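Local coordinates for protein transmembrane beta-barrels (Synthetic construct, PDB 6X9Z) that probably inserts into lipid membranes as a computationally designed transmembrane barrel, built from eight antiparallel strands and made without a natural parent, at residues T7-T18 and L111-V122; K83-L91 and A99-N107. All coordinates share one frame; numbering follows the deposited sequence.

Contact 1 (T7-T18 and L111-V122)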
loop_
_atom_site.group_PDB
_atom_site.type_symbol
_atom_site.label_atom_id
_atom_site.label_comp_id
_atom_site.label_asym_id
_atom_site.label_seq_id
_atom_site.Cartn_x
_atom_site.Cartn_y
_atom_site.Cartn_z
ATOM N N THR A 7 -15.022 -0.824 4.004
ATOM C CA THR A 7 -14.564 -0.196 2.772
ATOM C C THR A 7 -13.503 -1.069 2.118
ATOM O O THR A 7 -12.531 -1.467 2.768
ATOM C CB THR A 7 -14.005 1.197 3.054
ATOM O OG1 THR A 7 -15.057 2.048 3.529
ATOM C CG2 THR A 7 -13.406 1.798 1.788
ATOM N N LEU A 8 -13.699 -1.385 0.844
ATOM C CA LEU A 8 -12.735 -2.143 0.060
ATOM C C LEU A 8 -12.207 -1.256 -1.054
ATOM O O LEU A 8 -12.988 -0.635 -1.785
ATOM C CB LEU A 8 -13.363 -3.407 -0.526
ATOM C CG LEU A 8 -12.401 -4.333 -1.278
ATOM C CD1 LEU A 8 -11.354 -4.894 -0.346
ATOM C CD2 LEU A 8 -13.175 -5.454 -1.964
ATOM N N MET A 9 -10.888 -1.187 -1.174
ATOM C CA MET A 9 -10.265 -0.380 -2.209
ATOM C C MET A 9 -9.184 -1.198 -2.892
ATOM O O MET A 9 -8.329 -1.783 -2.223
ATOM C CB MET A 9 -9.693 0.912 -1.630
ATOM C CG MET A 9 -10.779 1.906 -1.256
ATOM S SD MET A 9 -10.069 3.487 -0.807
ATOM C CE MET A 9 -9.221 3.002 0.689
ATOM N N VAL A 10 -9.245 -1.245 -4.217
ATOM C CA VAL A 10 -8.210 -1.863 -5.032
ATOM C C VAL A 10 -7.247 -0.770 -5.465
ATOM O O VAL A 10 -7.671 0.305 -5.905
ATOM C CB VAL A 10 -8.818 -2.575 -6.252
ATOM C CG1 VAL A 10 -7.723 -3.039 -7.196
ATOM C CG2 VAL A 10 -9.673 -3.746 -5.802
ATOM N N TYR A 11 -5.951 -1.037 -5.329
ATOM C CA TYR A 11 -4.929 -0.067 -5.667
ATOM C C TYR A 11 -3.939 -0.679 -6.645
ATOM O O TYR A 11 -3.778 -1.902 -6.714
ATOM C CB TYR A 11 -4.194 0.433 -4.417
ATOM C CG TYR A 11 -3.354 -0.609 -3.707
ATOM C CD1 TYR A 11 -2.040 -0.848 -4.095
ATOM C CD2 TYR A 11 -3.862 -1.336 -2.637
ATOM C CE1 TYR A 11 -1.260 -1.783 -3.453
ATOM C CE2 TYR A 11 -3.085 -2.279 -1.984
ATOM C CZ TYR A 11 -1.782 -2.497 -2.399
ATOM O OH TYR A 11 -0.996 -3.430 -1.757
ATOM N N VAL A 12 -3.283 0.190 -7.405
ATOM C CA VAL A 12 -2.152 -0.192 -8.242
ATOM C C VAL A 12 -1.096 0.893 -8.100
ATOM O O VAL A 12 -1.394 2.081 -8.255
ATOM C CB VAL A 12 -2.558 -0.389 -9.716
ATOM C CG1 VAL A 12 -3.335 -1.686 -9.878
ATOM C CG2 VAL A 12 -3.392 0.779 -10.202
ATOM N N VAL A 13 0.130 0.495 -7.768
ATOM C CA VAL A 13 1.188 1.465 -7.524
ATOM C C VAL A 13 2.458 1.035 -8.236
ATOM O O VAL A 13 2.695 -0.148 -8.490
ATOM C CB VAL A 13 1.476 1.671 -6.020
ATOM C CG1 VAL A 13 0.218 2.078 -5.289
ATOM C CG2 VAL A 13 2.090 0.418 -5.407
ATOM N N VAL A 14 3.279 2.029 -8.551
ATOM C CA VAL A 14 4.626 1.824 -9.059
ATOM C C VAL A 14 5.584 2.376 -8.013
ATOM O O VAL A 14 5.444 3.527 -7.579
ATOM C CB VAL A 14 4.832 2.495 -10.426
ATOM C CG1 VAL A 14 4.270 3.915 -10.423
ATOM C CG2 VAL A 14 6.301 2.489 -10.799
ATOM N N GLY A 15 6.533 1.550 -7.590
ATOM C CA GLY A 15 7.464 1.897 -6.527
ATOM C C GLY A 15 8.888 1.919 -7.051
ATOM O O GLY A 15 9.304 1.013 -7.775
ATOM N N TYR A 16 9.624 2.958 -6.676
ATOM C CA TYR A 16 11.010 3.147 -7.089
ATOM C C TYR A 16 11.894 2.984 -5.858
ATOM O O TYR A 16 11.877 3.831 -4.958
ATOM C CB TYR A 16 11.205 4.519 -7.730
ATOM C CG TYR A 16 10.282 4.796 -8.894
ATOM C CD1 TYR A 16 10.699 4.586 -10.201
ATOM C CD2 TYR A 16 8.994 5.277 -8.685
ATOM C CE1 TYR A 16 9.861 4.843 -11.267
ATOM C CE2 TYR A 16 8.149 5.534 -9.743
ATOM C CZ TYR A 16 8.588 5.317 -11.032
ATOM O OH TYR A 16 7.751 5.573 -12.093
ATOM N N ASN A 17 12.660 1.899 -5.825
ATOM C CA ASN A 17 13.480 1.539 -4.679
ATOM C C ASN A 17 14.861 2.180 -4.769
ATOM O O ASN A 17 15.340 2.536 -5.848
ATOM C CB ASN A 17 13.629 0.020 -4.580
ATOM C CG ASN A 17 12.295 -0.702 -4.539
ATOM O OD1 ASN A 17 11.728 -0.925 -3.468
ATOM N ND2 ASN A 17 11.792 -1.082 -5.707
ATOM N N THR A 18 15.515 2.287 -3.609
ATOM C CA THR A 18 16.824 2.923 -3.533
ATOM C C THR A 18 17.914 2.115 -4.228
ATOM O O THR A 18 18.980 2.669 -4.523
ATOM C CB THR A 18 17.208 3.166 -2.072
ATOM O OG1 THR A 18 16.971 1.980 -1.306
ATOM C CG2 THR A 18 16.397 4.316 -1.490
ATOM N N LEU A 111 16.698 -0.765 2.701
ATOM C CA LEU A 111 16.158 -0.523 1.369
ATOM C C LEU A 111 14.894 0.313 1.509
ATOM O O LEU A 111 13.947 -0.106 2.181
ATOM C CB LEU A 111 15.859 -1.846 0.661
ATOM C CG LEU A 111 15.105 -1.795 -0.669
ATOM C CD1 LEU A 111 16.011 -1.300 -1.784
ATOM C CD2 LEU A 111 14.518 -3.161 -1.012
ATOM N N GLN A 112 14.886 1.493 0.893
ATOM C CA GLN A 112 13.744 2.395 0.928
ATOM C C GLN A 112 13.132 2.526 -0.460
ATOM O O GLN A 112 13.784 2.285 -1.479
ATOM C CB GLN A 112 14.140 3.783 1.442
ATOM C CG GLN A 112 14.673 3.798 2.858
ATOM C CD GLN A 112 16.177 3.962 2.910
ATOM O OE1 GLN A 112 16.789 4.493 1.982
ATOM N NE2 GLN A 112 16.784 3.504 3.998
ATOM N N LYS A 113 11.865 2.930 -0.491
ATOM C CA LYS A 113 11.158 3.047 -1.754
ATOM C C LYS A 113 10.125 4.157 -1.670
ATOM O O LYS A 113 9.586 4.452 -0.599
ATOM C CB LYS A 113 10.476 1.731 -2.143
ATOM C CG LYS A 113 9.370 1.301 -1.197
ATOM C CD LYS A 113 8.750 -0.023 -1.626
ATOM C CE LYS A 113 8.052 0.103 -2.970
ATOM N NZ LYS A 113 7.232 -1.102 -3.280
ATOM N N VAL A 114 9.868 4.774 -2.818
ATOM C CA VAL A 114 8.773 5.715 -2.998
ATOM C C VAL A 114 7.857 5.134 -4.061
ATOM O O VAL A 114 8.320 4.746 -5.139
ATOM C CB VAL A 114 9.278 7.111 -3.394
ATOM C CG1 VAL A 114 8.121 8.007 -3.801
ATOM C CG2 VAL A 114 10.050 7.730 -2.236
ATOM N N ALA A 115 6.569 5.043 -3.746
ATOM C CA ALA A 115 5.586 4.469 -4.648
ATOM C C ALA A 115 4.434 5.443 -4.842
ATOM O O ALA A 115 3.977 6.080 -3.887
ATOM C CB ALA A 115 5.060 3.130 -4.122
ATOM N N ILE A 116 3.985 5.563 -6.089
ATOM C CA ILE A 116 2.835 6.379 -6.447
ATOM C C ILE A 116 1.863 5.506 -7.223
ATOM O O ILE A 116 2.259 4.552 -7.901
ATOM C CB ILE A 116 3.233 7.620 -7.272
ATOM C CG1 ILE A 116 3.942 7.192 -8.558
ATOM C CG2 ILE A 116 4.113 8.551 -6.448
ATOM C CD1 ILE A 116 4.349 8.345 -9.447
ATOM N N GLY A 117 0.583 5.832 -7.112
ATOM C CA GLY A 117 -0.434 5.034 -7.764
ATOM C C GLY A 117 -1.810 5.596 -7.488
ATOM O O GLY A 117 -1.958 6.726 -7.023
ATOM N N ILE A 118 -2.821 4.788 -7.800
ATOM C CA ILE A 118 -4.210 5.164 -7.583
ATOM C C ILE A 118 -4.866 4.118 -6.697
ATOM O O ILE A 118 -4.400 2.983 -6.574
ATOM C CB ILE A 118 -4.997 5.312 -8.899
ATOM C CG1 ILE A 118 -5.053 3.967 -9.623
ATOM C CG2 ILE A 118 -4.404 6.416 -9.762
ATOM C CD1 ILE A 118 -5.698 4.019 -10.983
ATOM N N ALA A 119 -5.976 4.517 -6.083
ATOM C CA ALA A 119 -6.747 3.643 -5.211
ATOM C C ALA A 119 -8.212 3.763 -5.594
ATOM O O ALA A 119 -8.806 4.839 -5.460
ATOM C CB ALA A 119 -6.530 3.998 -3.739
ATOM N N TYR A 120 -8.782 2.665 -6.083
ATOM C CA TYR A 120 -10.155 2.621 -6.564
ATOM C C TYR A 120 -11.037 1.996 -5.496
ATOM O O TYR A 120 -10.721 0.919 -4.982
ATOM C CB TYR A 120 -10.235 1.815 -7.860
ATOM C CG TYR A 120 -11.583 1.814 -8.552
ATOM C CD1 TYR A 120 -12.528 0.830 -8.283
ATOM C CD2 TYR A 120 -11.896 2.776 -9.501
ATOM C CE1 TYR A 120 -13.756 0.816 -8.930
ATOM C CE2 TYR A 120 -13.117 2.769 -10.152
ATOM C CZ TYR A 120 -14.041 1.791 -9.863
ATOM O OH TYR A 120 -15.251 1.803 -10.521
ATOM N N LYS A 121 -12.139 2.668 -5.170
ATOM C CA LYS A 121 -13.025 2.238 -4.095
ATOM C C LYS A 121 -14.137 1.378 -4.682
ATOM O O LYS A 121 -14.988 1.875 -5.428
ATOM C CB LYS A 121 -13.591 3.446 -3.355
ATOM C CG LYS A 121 -14.430 3.082 -2.148
ATOM C CD LYS A 121 -14.976 4.315 -1.441
ATOM C CE LYS A 121 -15.835 3.913 -0.250
ATOM N NZ LYS A 121 -16.233 5.075 0.584
ATOM N N VAL A 122 -14.128 0.089 -4.356
ATOM C CA VAL A 122 -15.146 -0.826 -4.857
ATOM C C VAL A 122 -16.224 -1.046 -3.802
ATOM O O VAL A 122 -17.149 -0.243 -3.680
ATOM C CB VAL A 122 -14.532 -2.171 -5.301
ATOM C CG1 VAL A 122 -13.891 -2.040 -6.675
ATOM C CG2 VAL A 122 -13.513 -2.653 -4.291
#
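Gln112 O is gripped twice from across the contact, by residues at the end of strand 8-17 and just beyond it: Thr18 N donates to it at 2.7 Å, and Asn17 CA turns its hydrogen onto the same oxygen at 3.3 Å. Gln112 N in turn donates to Thr18 OG1 at 3.1 Å, so a hydroxyl takes over the pairing where the strand ends. Beyond this, Asn17 and Lys113 run alongside each other, the amide oxygen Asn17 OD1 resting 3.2 Å from Lys113 CB while its ND2 is held by Asp23. The ladder joins strands 8-17 and 112-121, the first and last of the chain, and thereby closes an eight-stranded antiparallel beta-barrel. Its two faces differ. Tyr11, Val13, Ala115 and Asn17 point inward, and the Tyr11 hydroxyl reaches Asp39. Outward, Val12 CG2 lies beside Ile118 CG1 at 3.6 Å; Val14, its CG1 set between backbone N and carbonyl carbon (chi1 46°), lays that methyl beside Ile116 CG1 at 3.8 Å. These surface residues are consistent with a lipid-facing wall. Between the two valine-isoleucine pairs the backbone of Gly117 is almost fully stretched, and Val13 CG1 packs 3.9 Å from Gly117 CA.

Contact 2 (K83-L91 and A99-N107)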
loop_
_atom_site.group_PDB
_atom_site.type_symbol
_atom_site.label_atom_id
_atom_site.label_comp_id
_atom_site.label_asym_id
_atom_site.label_seq_id
_atom_site.Cartn_x
_atom_site.Cartn_y
_atom_site.Cartn_z
ATOM N N LYS A 83 10.577 -11.247 3.861
ATOM C CA LYS A 83 11.185 -10.029 4.372
ATOM C C LYS A 83 10.127 -9.096 4.943
ATOM O O LYS A 83 9.023 -8.988 4.393
ATOM C CB LYS A 83 11.970 -9.305 3.268
ATOM N N PRO A 84 10.432 -8.408 6.044
ATOM C CA PRO A 84 9.477 -7.448 6.604
ATOM C C PRO A 84 9.547 -6.108 5.889
ATOM O O PRO A 84 10.619 -5.647 5.485
ATOM C CB PRO A 84 9.926 -7.321 8.065
ATOM C CG PRO A 84 11.398 -7.570 8.013
ATOM C CD PRO A 84 11.637 -8.546 6.882
ATOM N N THR A 85 8.383 -5.484 5.722
ATOM C CA THR A 85 8.284 -4.189 5.067
ATOM C C THR A 85 7.320 -3.306 5.842
ATOM O O THR A 85 6.306 -3.786 6.356
ATOM C CB THR A 85 7.797 -4.313 3.614
ATOM O OG1 THR A 85 6.456 -4.814 3.599
ATOM C CG2 THR A 85 8.693 -5.247 2.815
ATOM N N ALA A 86 7.639 -2.018 5.928
ATOM C CA ALA A 86 6.730 -1.038 6.497
ATOM C C ALA A 86 6.540 0.101 5.507
ATOM O O ALA A 86 7.351 0.307 4.599
ATOM C CB ALA A 86 7.235 -0.498 7.842
ATOM N N GLY A 87 5.449 0.840 5.688
ATOM C CA GLY A 87 5.132 1.937 4.795
ATOM C C GLY A 87 4.504 3.090 5.544
ATOM O O GLY A 87 3.964 2.931 6.644
ATOM N N ALA A 88 4.594 4.267 4.930
ATOM C CA ALA A 88 3.967 5.474 5.460
ATOM C C ALA A 88 3.499 6.292 4.267
ATOM O O ALA A 88 4.320 6.719 3.447
ATOM C CB ALA A 88 4.937 6.273 6.328
ATOM N N GLY A 89 2.194 6.500 4.158
ATOM C CA GLY A 89 1.684 7.197 3.000
ATOM C C GLY A 89 0.375 7.915 3.236
ATOM O O GLY A 89 -0.037 8.127 4.380
ATOM N N ALA A 90 -0.283 8.307 2.152
ATOM C CA ALA A 90 -1.595 8.915 2.283
ATOM C C ALA A 90 -2.366 8.729 0.986
ATOM O O ALA A 90 -1.781 8.526 -0.082
ATOM C CB ALA A 90 -1.497 10.403 2.636
ATOM N N LEU A 91 -3.685 8.785 1.106
ATOM C CA LEU A 91 -4.588 8.764 -0.035
ATOM C C LEU A 91 -5.208 10.142 -0.200
ATOM O O LEU A 91 -5.743 10.705 0.760
ATOM C CB LEU A 91 -5.681 7.711 0.148
ATOM C CG LEU A 91 -5.192 6.271 0.241
ATOM C CD1 LEU A 91 -6.348 5.348 0.565
ATOM C CD2 LEU A 91 -4.544 5.874 -1.062
ATOM N N ALA A 99 -8.843 7.798 -5.805
ATOM C CA ALA A 99 -7.932 8.511 -4.927
ATOM C C ALA A 99 -6.518 8.318 -5.445
ATOM O O ALA A 99 -6.179 7.260 -5.979
ATOM C CB ALA A 99 -8.044 8.021 -3.480
ATOM N N LEU A 100 -5.704 9.359 -5.302
ATOM C CA LEU A 100 -4.289 9.272 -5.619
ATOM C C LEU A 100 -3.531 8.788 -4.395
ATOM O O LEU A 100 -3.819 9.194 -3.266
ATOM C CB LEU A 100 -3.744 10.623 -6.072
ATOM C CG LEU A 100 -4.570 11.255 -7.189
ATOM C CD1 LEU A 100 -4.005 12.609 -7.541
ATOM C CD2 LEU A 100 -4.615 10.337 -8.400
ATOM N N MET A 101 -2.562 7.913 -4.629
ATOM C CA MET A 101 -1.862 7.218 -3.562
ATOM C C MET A 101 -0.377 7.510 -3.674
ATOM O O MET A 101 0.206 7.374 -4.753
ATOM C CB MET A 101 -2.127 5.717 -3.640
ATOM C CG MET A 101 -1.445 4.889 -2.574
ATOM S SD MET A 101 -1.883 3.160 -2.816
ATOM C CE MET A 101 -1.018 2.386 -1.459
ATOM N N VAL A 102 0.221 7.930 -2.569
ATOM C CA VAL A 102 1.662 8.106 -2.467
ATOM C C VAL A 102 2.108 7.462 -1.166
ATOM O O VAL A 102 1.418 7.556 -0.143
ATOM C CB VAL A 102 2.079 9.590 -2.525
ATOM C CG1 VAL A 102 1.621 10.213 -3.834
ATOM C CG2 VAL A 102 1.519 10.359 -1.341
ATOM N N GLU A 103 3.247 6.788 -1.213
ATOM C CA GLU A 103 3.686 5.993 -0.080
ATOM C C GLU A 103 5.201 5.957 -0.045
ATOM O O GLU A 103 5.840 5.617 -1.044
ATOM C CB GLU A 103 3.128 4.573 -0.165
ATOM C CG GLU A 103 3.703 3.631 0.860
ATOM C CD GLU A 103 3.012 2.294 0.845
ATOM O OE1 GLU A 103 1.790 2.265 0.577
ATOM O OE2 GLU A 103 3.690 1.276 1.093
ATOM N N TYR A 104 5.762 6.314 1.101
ATOM C CA TYR A 104 7.165 6.075 1.389
ATOM C C TYR A 104 7.269 4.802 2.216
ATOM O O TYR A 104 6.558 4.647 3.215
ATOM C CB TYR A 104 7.782 7.256 2.136
ATOM C CG TYR A 104 9.182 6.991 2.621
ATOM C CD1 TYR A 104 9.441 6.784 3.969
ATOM C CD2 TYR A 104 10.245 6.936 1.731
ATOM C CE1 TYR A 104 10.721 6.539 4.418
ATOM C CE2 TYR A 104 11.528 6.689 2.169
ATOM C CZ TYR A 104 11.761 6.490 3.512
ATOM O OH TYR A 104 13.039 6.247 3.953
ATOM N N GLY A 105 8.137 3.887 1.791
ATOM C CA GLY A 105 8.250 2.605 2.451
ATOM C C GLY A 105 9.699 2.187 2.597
ATOM O O GLY A 105 10.574 2.609 1.837
ATOM N N TRP A 106 9.936 1.350 3.601
ATOM C CA TRP A 106 11.250 0.777 3.838
ATOM C C TRP A 106 11.111 -0.722 4.062
ATOM O O TRP A 106 10.067 -1.209 4.503
ATOM C CB TRP A 106 11.967 1.449 5.030
ATOM C CG TRP A 106 11.250 1.384 6.345
ATOM C CD1 TRP A 106 10.384 2.309 6.853
ATOM C CD2 TRP A 106 11.365 0.354 7.335
ATOM N NE1 TRP A 106 9.941 1.912 8.094
ATOM C CE2 TRP A 106 10.527 0.715 8.411
ATOM C CE3 TRP A 106 12.084 -0.843 7.410
ATOM C CZ2 TRP A 106 10.393 -0.078 9.552
ATOM C CZ3 TRP A 106 11.953 -1.628 8.542
ATOM C CH2 TRP A 106 11.113 -1.241 9.599
ATOM N N ASN A 107 12.175 -1.449 3.732
ATOM C CA ASN A 107 12.165 -2.904 3.786
ATOM C C ASN A 107 13.252 -3.410 4.726
ATOM O O ASN A 107 13.786 -2.648 5.533
ATOM C CB ASN A 107 12.355 -3.493 2.385
ATOM C CG ASN A 107 11.507 -2.790 1.332
ATOM O OD1 ASN A 107 10.396 -3.219 1.024
ATOM N ND2 ASN A 107 12.035 -1.706 0.775
#
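Ala86 CB rests against one face of the Trp106 indole, 3.3 Å above the ring plane and displaced toward its rim, with NE1, CE2 and CZ2 as the touching atoms. The indole gets there because CG sits between backbone N and carbonyl carbon (chi1 59°), which swings the ring across to the neighbouring strand. On the inner face at the far end, Met101 reaches out in a straight chain beside Leu91. Leu91 occupies two conformations, so the close approach of its CD2 to Met101 CB, which holds for one of them, is doubtful in detail. The tip of Met101 continues toward Tyr11 and Val13 of strand 8-17.

Between these apolar ends of the beta hairpin of strands 82-93 and 98-106, Gly87, Gly89 and Gly105 bring no side chain to the inner face, where Glu103 stands among them. Gly87 faces Gly105 and Gly89 faces Glu103 in non-hydrogen-bonded pairs, the alpha carbons of Gly89 and Glu103 being 3.9 Å apart. The alternate pairs carry the hydrogen bonds: Ala88 and Tyr104 bond reciprocally, Ala88 N meeting Tyr104 O at 2.6 Å.

Toward the polar edge, Thr85 and Asn107 point the same way, and Thr85 CG2 touches Asn107 OD1 at 3.2 Å, a methyl meeting an amide oxygen; Asn107 ND2 is occupied by Leu111 O. Glu103 extends fully from its strand, which carries OE2 to 4.0 Å from Gly87 CA, while OE1 is hydrogen-bonded to the Tyr69 hydroxyl and has a long, weak ion pair with Lys71. A tyrosine hydroxyl and a distant lysine would be compatible with a charged carboxylate, which the Tyr69 bond holds in place.

In the fold
Contact 1 seals the barrel by joining the ends of the chain, and contact 2 is a hairpin nested inside the loop it closes; their centres lie 7 Å apart. They share one sheet, since strands 98-106 and 112-121 are direct neighbours, with probable hydrogen bonds from Lys113 N to Gly105 O and from Met101 N to Gly117 O, each 2.7 Å. Inside the barrel Val13 CG1 packs 3.4 Å from Met101 SD, while on the outer surface the side chains of Gln112 and Tyr104 meet. Leu91 of contact 2 also touches Met9 and Ala119 of contact 1 in the interior, although its strand 82-93 is not adjacent to either strand of contact 1.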